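Local coordinates for GphF Dehydratase 1 (PDB 6MBF), which probably dehydrates polyketide intermediates on a synthase assembling gephyronic acid, and may also shift the resulting double bond as an enoyl-isomerase, at residues E102-S108 and T121-R127; A62-G68 and R127-R131; R157-Y161 and H220-F224. All blocks are in the same frame, centred on the assembly; numbering follows the deposited sequence.

How the interactions relate
Following the chain from its N terminus shows a hairpin nested within a longer loop. Helix 52-65 ends in segment 62-68, which opens interaction 2. The chain then makes several strands before 121-127 folds back along 102-108 as a hairpin in interaction 1. Directly afterwards 127-131 continues the same strand and closes interaction 2, tying helix to strand, with interaction 1 inside its loop; the two share Arg-127, and Glu-102 O sits 2.7 Å from Ile-128 N. Interaction 3 follows in series: 157-161, leading out of helix 151-158, meets 220-224 and closes a separate loop, joining that region to the approach to strand 224-234. Its centre is about 35 Å from that of interaction 2, across the chain's centre.

Interaction 1: E102-S108 and T121-R127; sequences ERFEIHS and TRHATGR
Glu-102 lies alongside Arg-127, and its OE2 is met from the anti side by Arg-127 NH1 at 3.2 Å; Asp-78 takes the NE of this arginine, so two acids share one guanidinium. Arg-103 pairs with Arg-127 through the backbone register. At Phe-104 two backbone bonds run to and from Gly-126. With CG between the backbone N and the carbonyl carbon (chi1 75°), the Phe-104 ring folds over this glycine, whose N stands 3.4 Å above the ring plane; a beta carbon there would clash with CE2. Glu-105 OE2 is gripped side-on by Arg-122, with NE at 2.7 Å and NH2 closer still, at a doubtfully short distance, the carboxylate and guanidinium nearly coplanar. OE1 binds Arg-98, which fixes the rotation of the carboxylate. The O of Ile-106 receives His-123 N at 2.8 Å and, weakly, Ala-124 N. Next, the His-107 ring takes Arg-122 CA over one face, a CH-pi contact 3.8 Å from the centroid. Ser-108 OG meets the edge of the His-123 ring, a very short 2.5 Å from NE2 whose exact length is doubtful, while ND1 bonds Ser-83 O. The doubled partner of Ile-106 is a classic beta bulge in an antiparallel hairpin, and Phe-104, Ile-106 and Ala-124 press on helix 52-65, the sheet-round-helix arrangement of the hot-dog fold.

Interaction 2: A62-G68 and R127-R131; sequences ASRLLPG and RIARR
The hot-dog helix, wrapped by its sheet, meets one of the strands here: Ala-62 in the last turn of helix 52-65 and Leu-66 just beyond it rest on Ile-128, and Arg-130 reaches across to carbonyl oxygens at and just after the helix C terminus. Ala-62 CB lies 4.0 Å from Ile-128 CB. The isoleucine CG1 sits between its own backbone N and carbonyl carbon (chi1 48°), and from there CD1 extends to the Ala-62 CA on one side and Leu-66 CD1 on another. That same Leu-66 methyl slides over the strand backbone, 3.5 Å from Ala-129 CA. Arg-130 is almost fully stretched, CG anti to the backbone N (chi1 -163°), and this length carries its guanidinium past Leu-66. NH1 makes a weak bond to Ser-63 O at 2.8 Å, arriving near the guanidinium plane, and lies 2.8 Å from Leu-66 O. NH2 has its stronger partner in Asn-69 O. Over one guanidinium face passes the backbone of Pro-67 and Gly-68, with Gly-68 N above its centre, whereas the buried NE finds no partner. The positive charge, set at a helix C terminus, probably gains from the dipole. With an alanine in place of Arg-130, the carbonyls of Ser-63 and Asn-69 would probably lose this donor and a gap would open beside the Pro-67 and Gly-68 backbone. Strand 73-81 flanks 127-131 on one edge, with Leu-74 against Arg-130, while on the other strand 103-109 reaches only the beginning of the segment, where Phe-104 touches Ile-128.

Interaction 3: R157-Y161 and H220-F224; sequences RMRIY and HREPF
The two backbones stay well apart, Met-158 CA lying 7.8 Å from His-220 CA, so side chains must bridge the gap between 157-161 and 220-224. The first segment leaves helix 151-158 and the second links helix 200-214 to strand 224-234, both in the later hot-dog half of the dehydratase. Tyr-161 is the principal bridge. Its CG lies anti to the carbonyl carbon (chi1 -53°), which turns the ring across to the opposing loop. There OH donates to His-220 O at 2.7 Å, tilted 28° from the carbonyl plane. The ring is sandwiched: Ile-160 CG1 from its own segment covers the centre of one face, and Pro-223 CG covers the other, nearer the rim, in a CH-pi contact 3.9 Å from the centroid. Clamped on both faces and bonded at its hydroxyl, the phenol has little freedom to turn. His-220 answers by pointing its imidazole toward Arg-157 and its carbonyl. Arg-157 CB lies over one face of that ring, and Met-158 SD approaches obliquely, 5.2 Å from the centroid. At the imidazole edge a water joins the segments, donating to Arg-157 O at 2.8 Å and bonded to His-220 NE2. Arg-157 O is thus linked to the imidazole through solvent. Around this contact, Tyr-161 is tied by a backbone bond to Trp-42 and Pro-223 by another to Ala-285, while Tyr-215 also packs on the proline. A second water closes the arrangement on the tyrosine side, accepting from Glu-222 N at 2.9 Å and donating a weak bond to Tyr-161 OH.

Interaction 1: E102-S108 and T121-R127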
loop_
_atom_site.group_PDB
_atom_site.type_symbol
_atom_site.label_atom_id
_atom_site.label_comp_id
_atom_site.label_asym_id
_atom_site.label_seq_id
_atom_site.Cartn_x
_atom_site.Cartn_y
_atom_site.Cartn_z
ATOM N N GLU A 102 2.163 -20.389 5.075
ATOM C CA GLU A 102 2.372 -19.240 4.208
ATOM C C GLU A 102 1.332 -18.150 4.410
ATOM O O GLU A 102 1.354 -17.155 3.683
ATOM C CB GLU A 102 2.377 -19.679 2.738
ATOM C CG GLU A 102 0.995 -19.815 2.089
ATOM C CD GLU A 102 0.174 -20.970 2.644
ATOM O OE1 GLU A 102 0.685 -21.713 3.512
ATOM O OE2 GLU A 102 -0.987 -21.136 2.205
ATOM N N ARG A 103 0.426 -18.287 5.380
ATOM C CA ARG A 103 -0.700 -17.365 5.516
ATOM C C ARG A 103 -0.496 -16.392 6.676
ATOM O O ARG A 103 -0.047 -16.783 7.757
ATOM C CB ARG A 103 -2.005 -18.136 5.724
ATOM C CG ARG A 103 -2.189 -19.327 4.797
ATOM C CD ARG A 103 -3.488 -20.055 5.108
ATOM N NE ARG A 103 -3.879 -19.872 6.504
ATOM C CZ ARG A 103 -3.479 -20.651 7.505
ATOM N NH1 ARG A 103 -2.677 -21.682 7.270
ATOM N NH2 ARG A 103 -3.886 -20.400 8.740
ATOM N N PHE A 104 -0.861 -15.126 6.454
ATOM C CA PHE A 104 -0.699 -14.079 7.451
ATOM C C PHE A 104 -2.038 -13.401 7.714
ATOM O O PHE A 104 -2.957 -13.425 6.885
ATOM C CB PHE A 104 0.353 -13.036 7.038
ATOM C CG PHE A 104 -0.122 -12.082 5.974
ATOM C CD1 PHE A 104 -0.739 -10.885 6.318
ATOM C CD2 PHE A 104 0.059 -12.376 4.631
ATOM C CE1 PHE A 104 -1.180 -10.011 5.340
ATOM C CE2 PHE A 104 -0.377 -11.504 3.649
ATOM C CZ PHE A 104 -1.003 -10.323 4.005
ATOM N N GLU A 105 -2.138 -12.813 8.903
ATOM C CA GLU A 105 -3.265 -11.977 9.287
ATOM C C GLU A 105 -2.747 -10.763 10.041
ATOM O O GLU A 105 -1.798 -10.864 10.825
ATOM C CB GLU A 105 -4.266 -12.716 10.181
ATOM C CG GLU A 105 -4.932 -13.923 9.573
ATOM C CD GLU A 105 -5.947 -14.513 10.531
ATOM O OE1 GLU A 105 -5.563 -15.373 11.345
ATOM O OE2 GLU A 105 -7.119 -14.081 10.493
ATOM N N ILE A 106 -3.384 -9.619 9.817
ATOM C CA ILE A 106 -3.033 -8.379 10.491
ATOM C C ILE A 106 -4.243 -7.905 11.281
ATOM O O ILE A 106 -5.341 -7.767 10.724
ATOM C CB ILE A 106 -2.554 -7.312 9.490
ATOM C CG1 ILE A 106 -1.296 -7.816 8.769
ATOM C CG2 ILE A 106 -2.311 -5.977 10.196
ATOM C CD1 ILE A 106 -0.719 -6.811 7.747
ATOM N N HIS A 107 -4.042 -7.684 12.579
ATOM C CA HIS A 107 -5.074 -7.241 13.508
ATOM C C HIS A 107 -4.582 -6.020 14.273
ATOM O O HIS A 107 -3.378 -5.779 14.394
ATOM C CB HIS A 107 -5.434 -8.319 14.545
ATOM C CG HIS A 107 -6.189 -9.492 14.001
ATOM N ND1 HIS A 107 -5.599 -10.476 13.234
ATOM C CD2 HIS A 107 -7.479 -9.869 14.168
ATOM C CE1 HIS A 107 -6.499 -11.395 12.933
ATOM N NE2 HIS A 107 -7.649 -11.051 13.487
ATOM N N SER A 108 -5.528 -5.259 14.823
ATOM C CA SER A 108 -5.204 -4.174 15.740
ATOM C C SER A 108 -6.026 -4.313 17.010
ATOM O O SER A 108 -7.063 -4.983 17.038
ATOM C CB SER A 108 -5.464 -2.786 15.129
ATOM O OG SER A 108 -6.857 -2.524 15.035
ATOM N N THR A 121 -9.256 -6.552 16.085
ATOM C CA THR A 121 -10.021 -6.387 14.856
ATOM C C THR A 121 -9.154 -6.791 13.670
ATOM O O THR A 121 -8.037 -6.288 13.521
ATOM C CB THR A 121 -10.482 -4.937 14.689
ATOM O OG1 THR A 121 -11.351 -4.575 15.776
ATOM C CG2 THR A 121 -11.200 -4.744 13.354
ATOM N N ARG A 122 -9.678 -7.680 12.831
ATOM C CA ARG A 122 -8.956 -8.148 11.648
ATOM C C ARG A 122 -9.017 -7.097 10.547
ATOM O O ARG A 122 -10.110 -6.696 10.125
ATOM C CB ARG A 122 -9.542 -9.468 11.146
ATOM C CG ARG A 122 -8.966 -9.905 9.801
ATOM C CD ARG A 122 -9.629 -11.195 9.279
ATOM N NE ARG A 122 -9.185 -12.381 9.999
ATOM C CZ ARG A 122 -9.988 -13.187 10.688
ATOM N NH1 ARG A 122 -11.292 -12.945 10.749
ATOM N NH2 ARG A 122 -9.489 -14.245 11.313
ATOM N N HIS A 123 -7.852 -6.666 10.060
ATOM C CA HIS A 123 -7.789 -5.660 9.003
ATOM C C HIS A 123 -7.376 -6.207 7.652
ATOM O O HIS A 123 -7.927 -5.775 6.635
ATOM C CB HIS A 123 -6.833 -4.530 9.400
ATOM C CG HIS A 123 -7.267 -3.811 10.630
ATOM N ND1 HIS A 123 -8.435 -3.080 10.683
ATOM C CD2 HIS A 123 -6.728 -3.753 11.868
ATOM C CE1 HIS A 123 -8.589 -2.595 11.902
ATOM N NE2 HIS A 123 -7.561 -2.980 12.637
ATOM N N ALA A 124 -6.435 -7.151 7.596
ATOM C CA ALA A 124 -5.966 -7.632 6.299
ATOM C C ALA A 124 -5.389 -9.029 6.448
ATOM O O ALA A 124 -4.804 -9.367 7.479
ATOM C CB ALA A 124 -4.913 -6.700 5.686
ATOM N N THR A 125 -5.554 -9.829 5.397
ATOM C CA THR A 125 -5.065 -11.204 5.358
ATOM C C THR A 125 -4.558 -11.533 3.958
ATOM O O THR A 125 -4.943 -10.900 2.971
ATOM C CB THR A 125 -6.156 -12.210 5.730
ATOM O OG1 THR A 125 -7.214 -12.130 4.765
ATOM C CG2 THR A 125 -6.729 -11.915 7.118
ATOM N N GLY A 126 -3.712 -12.555 3.882
ATOM C CA GLY A 126 -3.213 -13.016 2.597
ATOM C C GLY A 126 -2.162 -14.090 2.796
ATOM O O GLY A 126 -2.081 -14.706 3.862
ATOM N N ARG A 127 -1.346 -14.288 1.766
ATOM C CA ARG A 127 -0.293 -15.297 1.790
ATOM C C ARG A 127 1.027 -14.654 1.401
ATOM O O ARG A 127 1.053 -13.657 0.678
ATOM C CB ARG A 127 -0.613 -16.454 0.843
ATOM C CG ARG A 127 -1.985 -17.039 1.054
ATOM C CD ARG A 127 -2.368 -17.956 -0.096
ATOM N NE ARG A 127 -3.811 -18.173 -0.146
ATOM C CZ ARG A 127 -4.452 -19.076 0.587
ATOM N NH1 ARG A 127 -3.778 -19.842 1.433
ATOM N NH2 ARG A 127 -5.765 -19.209 0.480
HETATM O O HOH W 1 -10.118 -3.642 17.851
#

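Interaction 2: A62-G68 and R127-R131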
loop_
_atom_site.group_PDB
_atom_site.type_symbol
_atom_site.label_atom_id
_atom_site.label_comp_id
_atom_site.label_asym_id
_atom_site.label_seq_id
_atom_site.Cartn_x
_atom_site.Cartn_y
_atom_site.Cartn_z
ATOM N N ALA A 62 7.454 -11.425 5.059
ATOM C CA ALA A 62 8.042 -12.387 4.130
ATOM C C ALA A 62 9.561 -12.361 4.212
ATOM O O ALA A 62 10.214 -13.415 4.200
ATOM C CB ALA A 62 7.584 -12.090 2.704
ATOM N N SER A 63 10.142 -11.162 4.303
ATOM C CA SER A 63 11.595 -11.052 4.328
ATOM C C SER A 63 12.176 -11.678 5.587
ATOM O O SER A 63 13.230 -12.325 5.538
ATOM C CB SER A 63 12.013 -9.588 4.227
ATOM O OG SER A 63 13.428 -9.474 4.192
ATOM N N ARG A 64 11.502 -11.508 6.719
ATOM C CA ARG A 64 12.050 -11.941 7.998
ATOM C C ARG A 64 11.714 -13.386 8.338
ATOM O O ARG A 64 12.487 -14.036 9.050
ATOM C CB ARG A 64 11.560 -11.015 9.114
ATOM C CG ARG A 64 12.121 -9.611 8.993
ATOM C CD ARG A 64 11.204 -8.547 9.612
ATOM N NE ARG A 64 11.846 -7.234 9.613
ATOM C CZ ARG A 64 11.969 -6.457 8.541
ATOM N NH1 ARG A 64 11.491 -6.850 7.366
ATOM N NH2 ARG A 64 12.578 -5.282 8.641
ATOM N N LEU A 65 10.591 -13.911 7.848
ATOM C CA LEU A 65 10.176 -15.266 8.197
ATOM C C LEU A 65 10.574 -16.306 7.166
ATOM O O LEU A 65 10.809 -17.464 7.528
ATOM C CB LEU A 65 8.657 -15.335 8.377
ATOM C CG LEU A 65 8.054 -14.571 9.548
ATOM C CD1 LEU A 65 6.545 -14.757 9.577
ATOM C CD2 LEU A 65 8.683 -15.027 10.853
ATOM N N LEU A 66 10.620 -15.934 5.900
ATOM C CA LEU A 66 10.769 -16.956 4.876
ATOM C C LEU A 66 12.209 -17.044 4.405
ATOM O O LEU A 66 12.893 -16.018 4.292
ATOM C CB LEU A 66 9.866 -16.659 3.680
ATOM C CG LEU A 66 8.372 -16.673 4.008
ATOM C CD1 LEU A 66 7.557 -16.304 2.793
ATOM C CD2 LEU A 66 7.943 -18.034 4.542
ATOM N N PRO A 67 12.682 -18.252 4.119
ATOM C CA PRO A 67 14.085 -18.428 3.743
ATOM C C PRO A 67 14.367 -17.962 2.325
ATOM O O PRO A 67 13.486 -17.913 1.458
ATOM C CB PRO A 67 14.284 -19.941 3.851
ATOM C CG PRO A 67 12.944 -20.490 3.469
ATOM C CD PRO A 67 11.939 -19.529 4.076
ATOM N N GLY A 68 15.626 -17.641 2.100
ATOM C CA GLY A 68 16.102 -17.342 0.764
ATOM C C GLY A 68 17.286 -16.404 0.811
ATOM O O GLY A 68 17.630 -15.843 1.851
ATOM N N ARG A 127 -1.346 -14.288 1.766
ATOM C CA ARG A 127 -0.293 -15.297 1.790
ATOM C C ARG A 127 1.027 -14.654 1.401
ATOM O O ARG A 127 1.053 -13.657 0.678
ATOM C CB ARG A 127 -0.613 -16.454 0.843
ATOM C CG ARG A 127 -1.985 -17.039 1.054
ATOM C CD ARG A 127 -2.368 -17.956 -0.096
ATOM N NE ARG A 127 -3.811 -18.173 -0.146
ATOM C CZ ARG A 127 -4.452 -19.076 0.587
ATOM N NH1 ARG A 127 -3.778 -19.842 1.433
ATOM N NH2 ARG A 127 -5.765 -19.209 0.480
ATOM N N ILE A 128 2.124 -15.207 1.910
ATOM C CA ILE A 128 3.449 -14.677 1.608
ATOM C C ILE A 128 4.308 -15.783 1.011
ATOM O O ILE A 128 4.110 -16.974 1.279
ATOM C CB ILE A 128 4.143 -14.060 2.843
ATOM C CG1 ILE A 128 4.063 -15.005 4.045
ATOM C CG2 ILE A 128 3.546 -12.675 3.178
ATOM C CD1 ILE A 128 4.892 -14.536 5.231
ATOM N N ALA A 129 5.263 -15.377 0.187
ATOM C CA ALA A 129 6.179 -16.317 -0.444
ATOM C C ALA A 129 7.449 -15.569 -0.819
ATOM O O ALA A 129 7.526 -14.340 -0.735
ATOM C CB ALA A 129 5.545 -16.990 -1.663
ATOM N N ARG A 130 8.447 -16.339 -1.238
ATOM C CA ARG A 130 9.747 -15.816 -1.614
ATOM C C ARG A 130 10.285 -16.707 -2.720
ATOM O O ARG A 130 10.166 -17.932 -2.642
ATOM C CB ARG A 130 10.681 -15.794 -0.402
ATOM C CG ARG A 130 11.898 -14.932 -0.544
ATOM C CD ARG A 130 12.370 -14.539 0.836
ATOM N NE ARG A 130 13.715 -13.990 0.811
ATOM C CZ ARG A 130 14.348 -13.554 1.889
ATOM N NH1 ARG A 130 13.743 -13.594 3.070
ATOM N NH2 ARG A 130 15.576 -13.066 1.788
ATOM N N ARG A 131 10.850 -16.098 -3.758
ATOM C CA ARG A 131 11.308 -16.852 -4.917
ATOM C C ARG A 131 12.645 -16.303 -5.389
ATOM O O ARG A 131 12.865 -15.089 -5.374
ATOM C CB ARG A 131 10.286 -16.790 -6.062
ATOM C CG ARG A 131 10.688 -17.588 -7.286
ATOM C CD ARG A 131 9.655 -17.505 -8.398
ATOM N NE ARG A 131 9.657 -16.214 -9.079
ATOM C CZ ARG A 131 8.685 -15.315 -8.968
ATOM N NH1 ARG A 131 7.637 -15.574 -8.202
ATOM N NH2 ARG A 131 8.759 -14.166 -9.624
#

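Interaction 3: R157-Y161 and H220-F224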
loop_
_atom_site.group_PDB
_atom_site.type_symbol
_atom_site.label_atom_id
_atom_site.label_comp_id
_atom_site.label_asym_id
_atom_site.label_seq_id
_atom_site.Cartn_x
_atom_site.Cartn_y
_atom_site.Cartn_z
ATOM N N ARG A 157 -7.974 18.840 -5.142
ATOM C CA ARG A 157 -9.239 18.142 -4.915
ATOM C C ARG A 157 -9.094 17.025 -3.884
ATOM O O ARG A 157 -10.023 16.762 -3.108
ATOM C CB ARG A 157 -9.771 17.561 -6.223
ATOM C CG ARG A 157 -10.163 18.585 -7.271
ATOM C CD ARG A 157 -10.195 17.927 -8.641
ATOM N NE ARG A 157 -11.540 17.824 -9.195
ATOM C CZ ARG A 157 -11.895 18.330 -10.372
ATOM N NH1 ARG A 157 -11.000 18.963 -11.120
ATOM N NH2 ARG A 157 -13.141 18.194 -10.808
ATOM N N MET A 158 -7.950 16.343 -3.871
ATOM C CA MET A 158 -7.743 15.213 -2.974
ATOM C C MET A 158 -7.227 15.621 -1.595
ATOM O O MET A 158 -7.023 14.749 -0.743
ATOM C CB MET A 158 -6.770 14.205 -3.608
ATOM C CG MET A 158 -7.299 13.535 -4.885
ATOM S SD MET A 158 -8.715 12.447 -4.603
ATOM C CE MET A 158 -7.918 11.053 -3.806
ATOM N N ARG A 159 -7.015 16.912 -1.339
ATOM C CA ARG A 159 -6.414 17.276 -0.061
ATOM C C ARG A 159 -7.345 17.035 1.120
ATOM O O ARG A 159 -6.872 17.028 2.262
ATOM C CB ARG A 159 -5.953 18.735 -0.084
ATOM C CG ARG A 159 -7.064 19.756 -0.006
ATOM C CD ARG A 159 -6.485 21.148 -0.255
ATOM N NE ARG A 159 -7.504 22.116 -0.648
ATOM C CZ ARG A 159 -8.035 23.012 0.173
ATOM N NH1 ARG A 159 -7.643 23.071 1.439
ATOM N NH2 ARG A 159 -8.955 23.856 -0.276
ATOM N N ILE A 160 -8.638 16.792 0.872
ATOM C CA ILE A 160 -9.533 16.362 1.937
ATOM C C ILE A 160 -9.245 14.931 2.363
ATOM O O ILE A 160 -9.680 14.510 3.446
ATOM C CB ILE A 160 -11.004 16.514 1.508
ATOM C CG1 ILE A 160 -11.285 15.726 0.225
ATOM C CG2 ILE A 160 -11.337 17.980 1.306
ATOM C CD1 ILE A 160 -12.757 15.654 -0.121
ATOM N N TYR A 161 -8.525 14.168 1.531
ATOM C CA TYR A 161 -8.143 12.802 1.854
ATOM C C TYR A 161 -6.664 12.632 2.157
ATOM O O TYR A 161 -6.304 11.660 2.824
ATOM C CB TYR A 161 -8.483 11.855 0.697
ATOM C CG TYR A 161 -9.910 11.930 0.232
ATOM C CD1 TYR A 161 -10.964 11.875 1.135
ATOM C CD2 TYR A 161 -10.205 12.052 -1.124
ATOM C CE1 TYR A 161 -12.290 11.939 0.695
ATOM C CE2 TYR A 161 -11.519 12.125 -1.567
ATOM C CZ TYR A 161 -12.545 12.068 -0.659
ATOM O OH TYR A 161 -13.840 12.128 -1.117
ATOM N N HIS A 220 -14.830 12.125 -7.098
ATOM C CA HIS A 220 -14.000 11.665 -5.995
ATOM C C HIS A 220 -14.746 11.650 -4.662
ATOM O O HIS A 220 -14.146 11.304 -3.638
ATOM C CB HIS A 220 -12.730 12.522 -5.890
ATOM C CG HIS A 220 -12.979 13.919 -5.419
ATOM N ND1 HIS A 220 -13.834 14.783 -6.068
ATOM C CD2 HIS A 220 -12.481 14.605 -4.361
ATOM C CE1 HIS A 220 -13.854 15.940 -5.431
ATOM N NE2 HIS A 220 -13.040 15.860 -4.393
ATOM N N ARG A 221 -16.034 11.999 -4.641
ATOM C CA ARG A 221 -16.840 11.721 -3.460
ATOM C C ARG A 221 -17.103 10.219 -3.361
ATOM O O ARG A 221 -17.196 9.522 -4.373
ATOM C CB ARG A 221 -18.165 12.493 -3.505
ATOM C CG ARG A 221 -18.880 12.536 -2.155
ATOM C CD ARG A 221 -20.213 13.282 -2.195
ATOM N NE ARG A 221 -21.329 12.424 -2.590
ATOM C CZ ARG A 221 -21.836 11.452 -1.834
ATOM N NH1 ARG A 221 -21.325 11.191 -0.638
ATOM N NH2 ARG A 221 -22.852 10.728 -2.278
ATOM N N GLU A 222 -17.223 9.718 -2.120
ATOM C CA GLU A 222 -17.252 8.281 -1.847
ATOM C C GLU A 222 -16.037 7.643 -2.517
ATOM O O GLU A 222 -16.190 6.831 -3.443
ATOM C CB GLU A 222 -18.537 7.626 -2.359
ATOM C CG GLU A 222 -19.814 8.387 -2.064
ATOM C CD GLU A 222 -20.922 8.027 -3.038
ATOM O OE1 GLU A 222 -21.246 8.855 -3.921
ATOM O OE2 GLU A 222 -21.451 6.901 -2.935
ATOM N N PRO A 223 -14.829 7.976 -2.070
ATOM C CA PRO A 223 -13.639 7.697 -2.881
ATOM C C PRO A 223 -13.280 6.221 -2.905
ATOM O O PRO A 223 -13.595 5.459 -1.986
ATOM C CB PRO A 223 -12.549 8.515 -2.184
ATOM C CG PRO A 223 -12.980 8.524 -0.754
ATOM C CD PRO A 223 -14.481 8.624 -0.791
ATOM N N PHE A 224 -12.603 5.828 -3.981
ATOM C CA PHE A 224 -12.162 4.449 -4.126
ATOM C C PHE A 224 -11.098 4.104 -3.091
ATOM O O PHE A 224 -10.197 4.900 -2.810
ATOM C CB PHE A 224 -11.621 4.213 -5.536
ATOM C CG PHE A 224 -12.685 4.248 -6.595
ATOM C CD1 PHE A 224 -13.443 3.115 -6.875
ATOM C CD2 PHE A 224 -12.952 5.417 -7.288
ATOM C CE1 PHE A 224 -14.441 3.153 -7.841
ATOM C CE2 PHE A 224 -13.950 5.457 -8.253
ATOM C CZ PHE A 224 -14.690 4.331 -8.527
HETATM O O HOH W 2 -12.449 18.166 -2.703
HETATM O O HOH W 3 -16.982 11.563 0.106
#